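Side-chain contacts in transcriptional regulator (Streptococcus dysgalactiae, PDB 4YV9), which binds DNA and short SHP pheromone peptides as an Rgg-family quorum-sensing regulator, probably coupling pheromone binding to control of transcription: residues E125-T128 / R129-Y133; E26-S29 / K30-S34; L262-S265 / Y266-Y270. One frame throughout, in Å; residues are numbered along the deposited sequence.

How the contacts relate
From the N terminus the chain meets contact 2 first: residues 26-29 end the loop after helix 20-23 and residues 30-34 begin helix 30-37, so the contact closes the turn at the helix start and ties the loop to helices 30-37 and 45-54 of the helix-turn-helix region. Contact 1 follows on helix 124-136, which salt bridges join to helix 103-113, and contact 3 on helix 260-273, which packs on helices 221-236 and 242-256; each closes single helical turns in the C-terminal domain. The three come in series, none nested, crossing or touching another. Contacts 1 and 3 are about 34 Å apart, contacts 2 and 3 about 60 Å, both between centres.

Contact 1. Residues E125-T128 / R129-Y133; sequences EEVT and RLTDY
Arg129 sets its CG beside its own backbone N (chi1 -72°) and then bends at chi3 (-61°), a course that folds the guanidinium back along helix 124-136 toward the preceding turn. There NH2 lies 3.3 Å from Glu126 CG, and NH1 is 3.4 Å from Glu125 CG. One face of the flat group sits over Glu126 CA, offset toward the rim. The charged ends stay farther apart: Glu125 OE2 is 4.5 Å from Arg129 NH1, too far for a salt bridge, and the Glu125 carboxylate and Arg129 guanidinium planes are 41° apart. Stronger partners lie on helix 103-113, where Arg129 NE pairs with Asp103 and Glu126 OE2 with Lys110.

One turn on, Thr128 and Asp132 run side by side, the methyl CG2 of Thr128 3.8 Å from Asp132 OD2. On the buried side Val127 CG1 approaches Thr131 CG2 at 4.2 Å, both side chains reaching Ile155. Beneath them the helix bonds are regular, Thr131 N giving to Val127 O at 2.8 Å.

Chemically, arginine meets the two glutamates chiefly through their CG methylenes, with probably only a longer-range attraction between the charges, while the pairings with Asp103 and Lys110 tie this helix to its neighbour.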
ATOM      1  N   GLU B 125      -2.569  34.097   6.009  1.00 48.60           N
ATOM      2  CA  GLU B 125      -1.748  33.883   7.191  1.00 58.80           C
ATOM      3  C   GLU B 125      -1.842  32.440   7.699  1.00 56.10           C
ATOM      4  O   GLU B 125      -0.836  31.873   8.127  1.00 53.51           O
ATOM      5  CB  GLU B 125      -2.118  34.867   8.303  1.00 66.73           C
ATOM      6  CG  GLU B 125      -1.277  34.672   9.562  1.00 78.96           C
ATOM      7  CD  GLU B 125      -1.179  35.925  10.418  1.00 87.60           C
ATOM      8  OE1 GLU B 125      -2.195  36.640  10.554  1.00 86.49           O
ATOM      9  OE2 GLU B 125      -0.075  36.198  10.943  1.00 92.45           O
ATOM     10  N   GLU B 126      -3.036  31.847   7.646  1.00 51.96           N
ATOM     11  CA  GLU B 126      -3.219  30.446   8.042  1.00 43.60           C
ATOM     12  C   GLU B 126      -2.407  29.523   7.156  1.00 40.19           C
ATOM     13  O   GLU B 126      -1.736  28.611   7.638  1.00 43.59           O
ATOM     14  CB  GLU B 126      -4.703  30.042   7.981  1.00 47.12           C
ATOM     15  CG  GLU B 126      -5.516  30.473   9.184  1.00 54.80           C
ATOM     16  CD  GLU B 126      -7.020  30.303   8.985  1.00 58.09           C
ATOM     17  OE1 GLU B 126      -7.508  30.541   7.860  1.00 54.53           O
ATOM     18  OE2 GLU B 126      -7.711  29.936   9.958  1.00 59.34           O
ATOM     19  N   VAL B 127      -2.494  29.755   5.850  1.00 43.07           N
ATOM     20  CA  VAL B 127      -1.797  28.939   4.869  1.00 41.38           C
ATOM     21  C   VAL B 127      -0.289  29.040   5.109  1.00 47.36           C
ATOM     22  O   VAL B 127       0.426  28.034   5.105  1.00 42.67           O
ATOM     23  CB  VAL B 127      -2.136  29.387   3.423  1.00 47.98           C
ATOM     24  CG1 VAL B 127      -1.265  28.657   2.419  1.00 47.80           C
ATOM     25  CG2 VAL B 127      -3.613  29.149   3.125  1.00 43.77           C
ATOM     26  N   THR B 128       0.169  30.263   5.342  1.00 45.21           N
ATOM     27  CA  THR B 128       1.579  30.520   5.592  1.00 51.71           C
ATOM     28  C   THR B 128       2.089  29.807   6.848  1.00 47.99           C
ATOM     29  O   THR B 128       3.203  29.296   6.848  1.00 50.79           O
ATOM     30  CB  THR B 128       1.841  32.031   5.696  1.00 54.21           C
ATOM     31  OG1 THR B 128       1.572  32.633   4.421  1.00 54.59           O
ATOM     32  CG2 THR B 128       3.288  32.307   6.085  1.00 53.41           C
ATOM     33  N   ARG B 129       1.284  29.748   7.909  1.00 45.98           N
ATOM     34  CA  ARG B 129       1.689  28.978   9.089  1.00 47.58           C
ATOM     35  C   ARG B 129       1.849  27.510   8.727  1.00 49.18           C
ATOM     36  O   ARG B 129       2.756  26.831   9.217  1.00 50.01           O
ATOM     37  CB  ARG B 129       0.685  29.123  10.240  1.00 54.17           C
ATOM     38  CG  ARG B 129       0.707  30.490  10.911  1.00 60.67           C
ATOM     39  CD  ARG B 129       0.006  30.470  12.259  1.00 54.94           C
ATOM     40  NE  ARG B 129      -1.402  30.105  12.167  1.00 52.03           N
ATOM     41  CZ  ARG B 129      -2.386  30.976  11.963  1.00 56.90           C
ATOM     42  NH1 ARG B 129      -2.115  32.267  11.819  1.00 51.66           N
ATOM     43  NH2 ARG B 129      -3.645  30.559  11.905  1.00 57.50           N
ATOM     44  N   LEU B 130       0.975  27.023   7.856  1.00 44.24           N
ATOM     45  CA  LEU B 130       1.040  25.634   7.428  1.00 43.65           C
ATOM     46  C   LEU B 130       2.258  25.369   6.543  1.00 42.04           C
ATOM     47  O   LEU B 130       2.937  24.368   6.725  1.00 44.47           O
ATOM     48  CB  LEU B 130      -0.239  25.231   6.683  1.00 36.83           C
ATOM     49  CG  LEU B 130      -0.202  23.803   6.139  1.00 42.92           C
ATOM     50  CD1 LEU B 130      -0.184  22.810   7.276  1.00 46.54           C
ATOM     51  CD2 LEU B 130      -1.360  23.518   5.211  1.00 47.23           C
ATOM     52  N   THR B 131       2.524  26.243   5.574  1.00 46.33           N
ATOM     53  CA  THR B 131       3.663  26.015   4.685  1.00 48.00           C
ATOM     54  C   THR B 131       4.981  26.148   5.467  1.00 47.81           C
ATOM     55  O   THR B 131       5.930  25.391   5.230  1.00 45.56           O
ATOM     56  CB  THR B 131       3.657  26.967   3.460  1.00 42.76           C
ATOM     57  OG1 THR B 131       3.653  28.340   3.877  1.00 43.18           O
ATOM     58  CG2 THR B 131       2.442  26.695   2.589  1.00 43.66           C
ATOM     59  N   ASP B 132       5.026  27.086   6.409  1.00 45.35           N
ATOM     60  CA  ASP B 132       6.176  27.210   7.293  1.00 49.73           C
ATOM     61  C   ASP B 132       6.401  25.916   8.084  1.00 50.67           C
ATOM     62  O   ASP B 132       7.533  25.436   8.172  1.00 52.71           O
ATOM     63  CB  ASP B 132       6.013  28.394   8.250  1.00 43.34           C
ATOM     64  CG  ASP B 132       6.280  29.734   7.580  1.00 51.50           C
ATOM     65  OD1 ASP B 132       6.694  29.751   6.399  1.00 50.42           O
ATOM     66  OD2 ASP B 132       6.080  30.774   8.242  1.00 53.64           O
ATOM     67  N   TYR B 133       5.334  25.352   8.656  1.00 41.00           N
ATOM     68  CA  TYR B 133       5.421  24.049   9.317  1.00 35.49           C
ATOM     69  C   TYR B 133       5.985  22.985   8.375  1.00 41.31           C
ATOM     70  O   TYR B 133       6.875  22.211   8.756  1.00 41.89           O
ATOM     71  CB  TYR B 133       4.048  23.578   9.835  1.00 42.24           C
ATOM     72  CG  TYR B 133       4.061  22.117  10.239  1.00 38.71           C
ATOM     73  CD1 TYR B 133       4.787  21.695  11.350  1.00 41.20           C
ATOM     74  CD2 TYR B 133       3.382  21.153   9.491  1.00 37.34           C
ATOM     75  CE1 TYR B 133       4.832  20.357  11.718  1.00 44.35           C
ATOM     76  CE2 TYR B 133       3.414  19.798   9.853  1.00 37.78           C
ATOM     77  CZ  TYR B 133       4.145  19.416  10.969  1.00 43.71           C
ATOM     78  OH  TYR B 133       4.200  18.101  11.337  1.00 43.52           O
TER

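Contact 2. Residues E26-S29 / K30-S34; sequences EHLS and KSQIS
A capping box opens helix 30-37 in the helix-turn-helix region: Ser29 stands at the N-cap and Gln32 reaches back to it from the first turn. This third helix of the region is probably the DNA-recognition helix, as in related helix-turn-helix domains. Ser29 OG takes the N-H of Gln32 at 3.0 Å, with an N-H...O angle of 149°. In return, Gln32 OE1 accepts from Ser29 N at 3.0 Å along a straighter line, 169°, the donor lying in the plane of the side-chain carbonyl and on a lone pair. The serine hydroxyl adds a weak bond to the same oxygen, so Gln32 OE1 is held by both the backbone and the side chain of the N-cap residue.

Torsions explain the fit. Ser29 OG lies between its own N and carbonyl carbon (chi1 62°), which turns it over the start of the helix, and Gln32, extended beyond CG, runs back past it with CG 3.2 Å from Ser29 OG. The ordinary helical bond from Ile33 N to Ser29 O completes the turn.

Below the box is an apolar layer. The Leu28 side chain slants across that of Gln32, CD2 3.7 Å from Gln32 CB, and Leu28 CB meets Ile33 CG1 at 4.1 Å. Both Leu28 and Ile33 are buried and rest on Leu51 of helix 45-54, while Ile33 also touches Ile20 of helix 20-23. Upstream, Asp25 OD1 accepts from the backbone N atoms of His27 and Leu28, and Arg47 NE donates to His27 O.

The box is reciprocal: each of its two residues supplies a backbone N-H and a side-chain acceptor, which should limit rotation of the glutamine amide and gives a first-turn N-H, lacking the usual i-4 helical partner, a side-chain acceptor.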
ATOM      1  N   GLU B  26      14.266 -15.689  27.416  1.00 36.50           N
ATOM      2  CA  GLU B  26      14.857 -14.914  28.502  1.00 43.49           C
ATOM      3  C   GLU B  26      14.158 -13.578  28.764  1.00 42.69           C
ATOM      4  O   GLU B  26      14.360 -12.971  29.810  1.00 51.08           O
ATOM      5  CB  GLU B  26      16.339 -14.655  28.214  1.00 55.71           C
ATOM      6  CG  GLU B  26      16.591 -13.968  26.879  1.00 59.83           C
ATOM      7  CD  GLU B  26      18.061 -13.665  26.636  1.00 72.95           C
ATOM      8  OE1 GLU B  26      18.830 -13.557  27.622  1.00 77.40           O
ATOM      9  OE2 GLU B  26      18.448 -13.538  25.452  1.00 74.25           O
ATOM     10  N   HIS B  27      13.355 -13.110  27.815  1.00 52.56           N
ATOM     11  CA  HIS B  27      12.713 -11.803  27.947  1.00 52.44           C
ATOM     12  C   HIS B  27      11.323 -11.903  28.585  1.00 45.17           C
ATOM     13  O   HIS B  27      10.919 -11.025  29.337  1.00 46.47           O
ATOM     14  CB  HIS B  27      12.613 -11.114  26.575  1.00 50.30           C
ATOM     15  CG  HIS B  27      13.902 -11.105  25.810  1.00 52.11           C
ATOM     16  ND1 HIS B  27      14.967 -10.301  26.155  1.00 54.58           N
ATOM     17  CD2 HIS B  27      14.303 -11.815  24.725  1.00 48.88           C
ATOM     18  CE1 HIS B  27      15.967 -10.514  25.318  1.00 55.47           C
ATOM     19  NE2 HIS B  27      15.589 -11.426  24.440  1.00 52.28           N
ATOM     20  N   LEU B  28      10.598 -12.970  28.273  1.00 42.89           N
ATOM     21  CA  LEU B  28       9.262 -13.179  28.823  1.00 43.93           C
ATOM     22  C   LEU B  28       9.031 -14.646  29.135  1.00 36.06           C
ATOM     23  O   LEU B  28       9.236 -15.488  28.281  1.00 34.31           O
ATOM     24  CB  LEU B  28       8.176 -12.698  27.850  1.00 36.46           C
ATOM     25  CG  LEU B  28       7.734 -11.238  27.854  1.00 42.87           C
ATOM     26  CD1 LEU B  28       6.568 -11.033  26.866  1.00 40.33           C
ATOM     27  CD2 LEU B  28       7.350 -10.757  29.245  1.00 51.20           C
ATOM     28  N   SER B  29       8.579 -14.938  30.354  1.00 36.76           N
ATOM     29  CA  SER B  29       8.272 -16.309  30.744  1.00 36.69           C
ATOM     30  C   SER B  29       6.917 -16.751  30.196  1.00 42.81           C
ATOM     31  O   SER B  29       6.140 -15.924  29.719  1.00 42.50           O
ATOM     32  CB  SER B  29       8.281 -16.430  32.266  1.00 40.33           C
ATOM     33  OG  SER B  29       7.274 -15.586  32.812  1.00 41.99           O
ATOM     34  N   LYS B  30       6.633 -18.048  30.266  1.00 34.89           N
ATOM     35  CA  LYS B  30       5.308 -18.574  29.905  1.00 37.78           C
ATOM     36  C   LYS B  30       4.226 -17.862  30.723  1.00 40.83           C
ATOM     37  O   LYS B  30       3.196 -17.435  30.194  1.00 37.60           O
ATOM     38  CB  LYS B  30       5.234 -20.085  30.161  1.00 39.90           C
ATOM     39  CG  LYS B  30       6.188 -20.916  29.296  1.00 48.64           C
ATOM     40  CD  LYS B  30       5.722 -22.361  29.187  1.00 49.92           C
ATOM     41  CE  LYS B  30       5.756 -23.064  30.523  1.00 64.54           C
ATOM     42  NZ  LYS B  30       5.370 -24.492  30.382  1.00 71.52           N
ATOM     43  N   SER B  31       4.508 -17.742  32.012  1.00 39.70           N
ATOM     44  CA  SER B  31       3.629 -17.115  32.997  1.00 43.00           C
ATOM     45  C   SER B  31       3.343 -15.657  32.630  1.00 48.75           C
ATOM     46  O   SER B  31       2.206 -15.194  32.708  1.00 49.36           O
ATOM     47  CB  SER B  31       4.259 -17.216  34.389  1.00 46.47           C
ATOM     48  OG  SER B  31       3.457 -16.599  35.370  1.00 66.57           O
ATOM     49  N   GLN B  32       4.374 -14.939  32.208  1.00 44.27           N
ATOM     50  CA  GLN B  32       4.210 -13.531  31.881  1.00 49.51           C
ATOM     51  C   GLN B  32       3.387 -13.351  30.623  1.00 45.23           C
ATOM     52  O   GLN B  32       2.602 -12.400  30.507  1.00 43.05           O
ATOM     53  CB  GLN B  32       5.571 -12.858  31.741  1.00 41.85           C
ATOM     54  CG  GLN B  32       6.225 -12.605  33.110  1.00 47.47           C
ATOM     55  CD  GLN B  32       7.628 -12.078  32.989  1.00 49.89           C
ATOM     56  OE1 GLN B  32       8.386 -12.502  32.122  1.00 46.26           O
ATOM     57  NE2 GLN B  32       7.985 -11.137  33.855  1.00 64.19           N
ATOM     58  N   ILE B  33       3.556 -14.280  29.693  1.00 38.67           N
ATOM     59  CA  ILE B  33       2.775 -14.287  28.474  1.00 35.40           C
ATOM     60  C   ILE B  33       1.305 -14.606  28.755  1.00 42.43           C
ATOM     61  O   ILE B  33       0.408 -13.900  28.260  1.00 41.94           O
ATOM     62  CB  ILE B  33       3.366 -15.283  27.456  1.00 32.34           C
ATOM     63  CG1 ILE B  33       4.763 -14.801  27.038  1.00 36.45           C
ATOM     64  CG2 ILE B  33       2.468 -15.403  26.227  1.00 32.25           C
ATOM     65  CD1 ILE B  33       5.515 -15.744  26.109  1.00 35.54           C
ATOM     66  N   SER B  34       1.051 -15.655  29.533  1.00 38.44           N
ATOM     67  CA  SER B  34      -0.315 -15.996  29.932  1.00 46.75           C
ATOM     68  C   SER B  34      -0.991 -14.860  30.678  1.00 54.53           C
ATOM     69  O   SER B  34      -2.160 -14.545  30.415  1.00 46.78           O
ATOM     70  CB  SER B  34      -0.347 -17.249  30.816  1.00 53.74           C
ATOM     71  OG  SER B  34      -0.172 -18.424  30.043  1.00 66.55           O
TER

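Contact 3. Residues L262-S265 / Y266-Y270; sequences LYYS and YKEHY
Leu262 and Tyr266 lie side by side on the inner face of helix 260-273, in the C-terminal domain of the Rgg family, a TPR-like helical-repeat domain.

The apolar contact runs from Leu262 CD2 to Tyr266 CE1, 3.8 Å apart. Both residues are buried: Tyr266 meets the ring of Tyr229 edge-to-face and also touches Phe254, while Leu262 packs on Tyr222, on a modified side chain of the bound peptide and on Phe221 of the second subunit. Ser265 touches a modified peptide side chain as well, so this face of the helix lines part of the peptide's binding site.

On neighbouring faces of the same turns, polar chains touch tyrosines. Extended, with CG opposite its backbone N (chi1 -179°), the Lys267 side chain passes that of Tyr263 at a slant, CD 4.1 Å from Tyr263 CZ. Glu268 instead bends at chi2 (78°) and comes alongside Tyr264, its carboxylate plane 34° from that ring and OE1 3.6 Å from Tyr264 OH. The same oxygen forms a salt bridge with Arg271.

Backbone bonds link each turn to the next, from Tyr266 N to Leu262 O at 2.9 Å and, more weakly, from His269 N to Ser265 O. Leu262 O also lies in the plane of the Tyr266 ring, at its edge, 3.4 Å from Tyr266 CD1.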
ATOM      1  N   LEU B 262     -13.489   8.962 -14.969  1.00 39.29           N
ATOM      2  CA  LEU B 262     -12.159   9.387 -15.377  1.00 43.84           C
ATOM      3  C   LEU B 262     -12.108   9.592 -16.881  1.00 42.24           C
ATOM      4  O   LEU B 262     -11.546  10.576 -17.359  1.00 45.46           O
ATOM      5  CB  LEU B 262     -11.107   8.357 -14.938  1.00 38.59           C
ATOM      6  CG  LEU B 262     -10.722   8.491 -13.465  1.00 41.24           C
ATOM      7  CD1 LEU B 262      -9.941   7.274 -12.957  1.00 35.66           C
ATOM      8  CD2 LEU B 262      -9.901   9.759 -13.286  1.00 49.22           C
ATOM      9  N   TYR B 263     -12.701   8.659 -17.623  1.00 39.53           N
ATOM     10  CA  TYR B 263     -12.760   8.771 -19.077  1.00 36.22           C
ATOM     11  C   TYR B 263     -13.409  10.079 -19.475  1.00 47.32           C
ATOM     12  O   TYR B 263     -12.848  10.831 -20.271  1.00 45.18           O
ATOM     13  CB  TYR B 263     -13.517   7.588 -19.692  1.00 36.96           C
ATOM     14  CG  TYR B 263     -13.610   7.644 -21.205  1.00 42.02           C
ATOM     15  CD1 TYR B 263     -12.467   7.710 -21.984  1.00 43.39           C
ATOM     16  CD2 TYR B 263     -14.842   7.608 -21.849  1.00 53.29           C
ATOM     17  CE1 TYR B 263     -12.541   7.760 -23.365  1.00 46.31           C
ATOM     18  CE2 TYR B 263     -14.931   7.662 -23.240  1.00 59.77           C
ATOM     19  CZ  TYR B 263     -13.771   7.734 -23.991  1.00 55.56           C
ATOM     20  OH  TYR B 263     -13.828   7.783 -25.367  1.00 49.69           O
ATOM     21  N   TYR B 264     -14.582  10.356 -18.902  1.00 46.89           N
ATOM     22  CA  TYR B 264     -15.319  11.574 -19.216  1.00 48.27           C
ATOM     23  C   TYR B 264     -14.508  12.815 -18.878  1.00 47.53           C
ATOM     24  O   TYR B 264     -14.472  13.783 -19.644  1.00 46.40           O
ATOM     25  CB  TYR B 264     -16.659  11.629 -18.461  1.00 44.82           C
ATOM     26  CG  TYR B 264     -17.268  13.019 -18.493  1.00 49.15           C
ATOM     27  CD1 TYR B 264     -18.033  13.438 -19.571  1.00 57.49           C
ATOM     28  CD2 TYR B 264     -17.055  13.919 -17.452  1.00 47.53           C
ATOM     29  CE1 TYR B 264     -18.577  14.714 -19.610  1.00 61.01           C
ATOM     30  CE2 TYR B 264     -17.574  15.178 -17.482  1.00 50.58           C
ATOM     31  CZ  TYR B 264     -18.334  15.577 -18.563  1.00 57.18           C
ATOM     32  OH  TYR B 264     -18.858  16.836 -18.584  1.00 64.42           O
ATOM     33  N   SER B 265     -13.873  12.786 -17.715  1.00 47.30           N
ATOM     34  CA  SER B 265     -13.198  13.959 -17.191  1.00 51.54           C
ATOM     35  C   SER B 265     -11.947  14.292 -18.010  1.00 54.76           C
ATOM     36  O   SER B 265     -11.705  15.455 -18.337  1.00 60.98           O
ATOM     37  CB  SER B 265     -12.849  13.743 -15.719  1.00 57.53           C
ATOM     38  OG  SER B 265     -12.400  14.945 -15.127  1.00 70.47           O
ATOM     39  N   TYR B 266     -11.158  13.279 -18.359  1.00 43.26           N
ATOM     40  CA  TYR B 266      -9.976  13.536 -19.177  1.00 45.12           C
ATOM     41  C   TYR B 266     -10.328  13.825 -20.641  1.00 46.59           C
ATOM     42  O   TYR B 266      -9.643  14.605 -21.305  1.00 51.35           O
ATOM     43  CB  TYR B 266      -8.993  12.366 -19.067  1.00 47.30           C
ATOM     44  CG  TYR B 266      -8.150  12.482 -17.821  1.00 44.77           C
ATOM     45  CD1 TYR B 266      -8.598  11.984 -16.610  1.00 43.92           C
ATOM     46  CD2 TYR B 266      -6.928  13.143 -17.850  1.00 50.13           C
ATOM     47  CE1 TYR B 266      -7.846  12.113 -15.465  1.00 45.02           C
ATOM     48  CE2 TYR B 266      -6.172  13.278 -16.716  1.00 53.27           C
ATOM     49  CZ  TYR B 266      -6.633  12.760 -15.525  1.00 52.68           C
ATOM     50  OH  TYR B 266      -5.872  12.899 -14.389  1.00 52.85           O
ATOM     51  N   LYS B 267     -11.411  13.233 -21.138  1.00 40.10           N
ATOM     52  CA  LYS B 267     -11.823  13.469 -22.516  1.00 44.44           C
ATOM     53  C   LYS B 267     -12.313  14.907 -22.665  1.00 53.40           C
ATOM     54  O   LYS B 267     -12.175  15.525 -23.725  1.00 49.65           O
ATOM     55  CB  LYS B 267     -12.905  12.468 -22.921  1.00 49.82           C
ATOM     56  CG  LYS B 267     -13.421  12.584 -24.351  1.00 58.68           C
ATOM     57  CD  LYS B 267     -14.642  11.686 -24.498  1.00 67.58           C
ATOM     58  CE  LYS B 267     -15.173  11.625 -25.916  1.00 73.05           C
ATOM     59  NZ  LYS B 267     -16.568  11.068 -25.936  1.00 77.59           N
ATOM     60  N   GLU B 268     -12.870  15.444 -21.585  1.00 55.56           N
ATOM     61  CA  GLU B 268     -13.276  16.846 -21.534  1.00 56.94           C
ATOM     62  C   GLU B 268     -12.058  17.774 -21.627  1.00 55.93           C
ATOM     63  O   GLU B 268     -12.084  18.775 -22.346  1.00 59.65           O
ATOM     64  CB  GLU B 268     -14.058  17.116 -20.247  1.00 65.34           C
ATOM     65  CG  GLU B 268     -14.730  18.471 -20.172  1.00 74.38           C
ATOM     66  CD  GLU B 268     -16.009  18.525 -20.976  1.00 83.92           C
ATOM     67  OE1 GLU B 268     -16.543  17.447 -21.309  1.00 86.85           O
ATOM     68  OE2 GLU B 268     -16.483  19.643 -21.276  1.00 90.17           O
ATOM     69  N   HIS B 269     -11.000  17.432 -20.893  1.00 57.25           N
ATOM     70  CA  HIS B 269      -9.735  18.171 -20.941  1.00 60.62           C
ATOM     71  C   HIS B 269      -9.158  18.131 -22.349  1.00 60.44           C
ATOM     72  O   HIS B 269      -8.741  19.157 -22.891  1.00 59.46           O
ATOM     73  CB  HIS B 269      -8.728  17.591 -19.939  1.00 64.03           C
ATOM     74  CG  HIS B 269      -7.452  18.372 -19.831  1.00 72.98           C
ATOM     75  ND1 HIS B 269      -6.533  18.454 -20.855  1.00 78.50           N
ATOM     76  CD2 HIS B 269      -6.940  19.101 -18.809  1.00 73.30           C
ATOM     77  CE1 HIS B 269      -5.514  19.203 -20.472  1.00 77.96           C
ATOM     78  NE2 HIS B 269      -5.736  19.607 -19.235  1.00 75.98           N
ATOM     79  N   TYR B 270      -9.149  16.939 -22.940  1.00 59.70           N
ATOM     80  CA  TYR B 270      -8.678  16.752 -24.307  1.00 55.63           C
ATOM     81  C   TYR B 270      -9.435  17.632 -25.325  1.00 58.11           C
ATOM     82  O   TYR B 270      -8.815  18.410 -26.046  1.00 59.05           O
ATOM     83  CB  TYR B 270      -8.783  15.275 -24.708  1.00 50.30           C
ATOM     84  CG  TYR B 270      -8.089  14.962 -26.014  1.00 55.95           C
ATOM     85  CD1 TYR B 270      -6.755  14.564 -26.037  1.00 53.31           C
ATOM     86  CD2 TYR B 270      -8.760  15.086 -27.230  1.00 59.82           C
ATOM     87  CE1 TYR B 270      -6.110  14.291 -27.238  1.00 53.30           C
ATOM     88  CE2 TYR B 270      -8.124  14.814 -28.429  1.00 63.31           C
ATOM     89  CZ  TYR B 270      -6.802  14.414 -28.425  1.00 57.11           C
ATOM     90  OH  TYR B 270      -6.174  14.144 -29.615  1.00 62.50           O
TER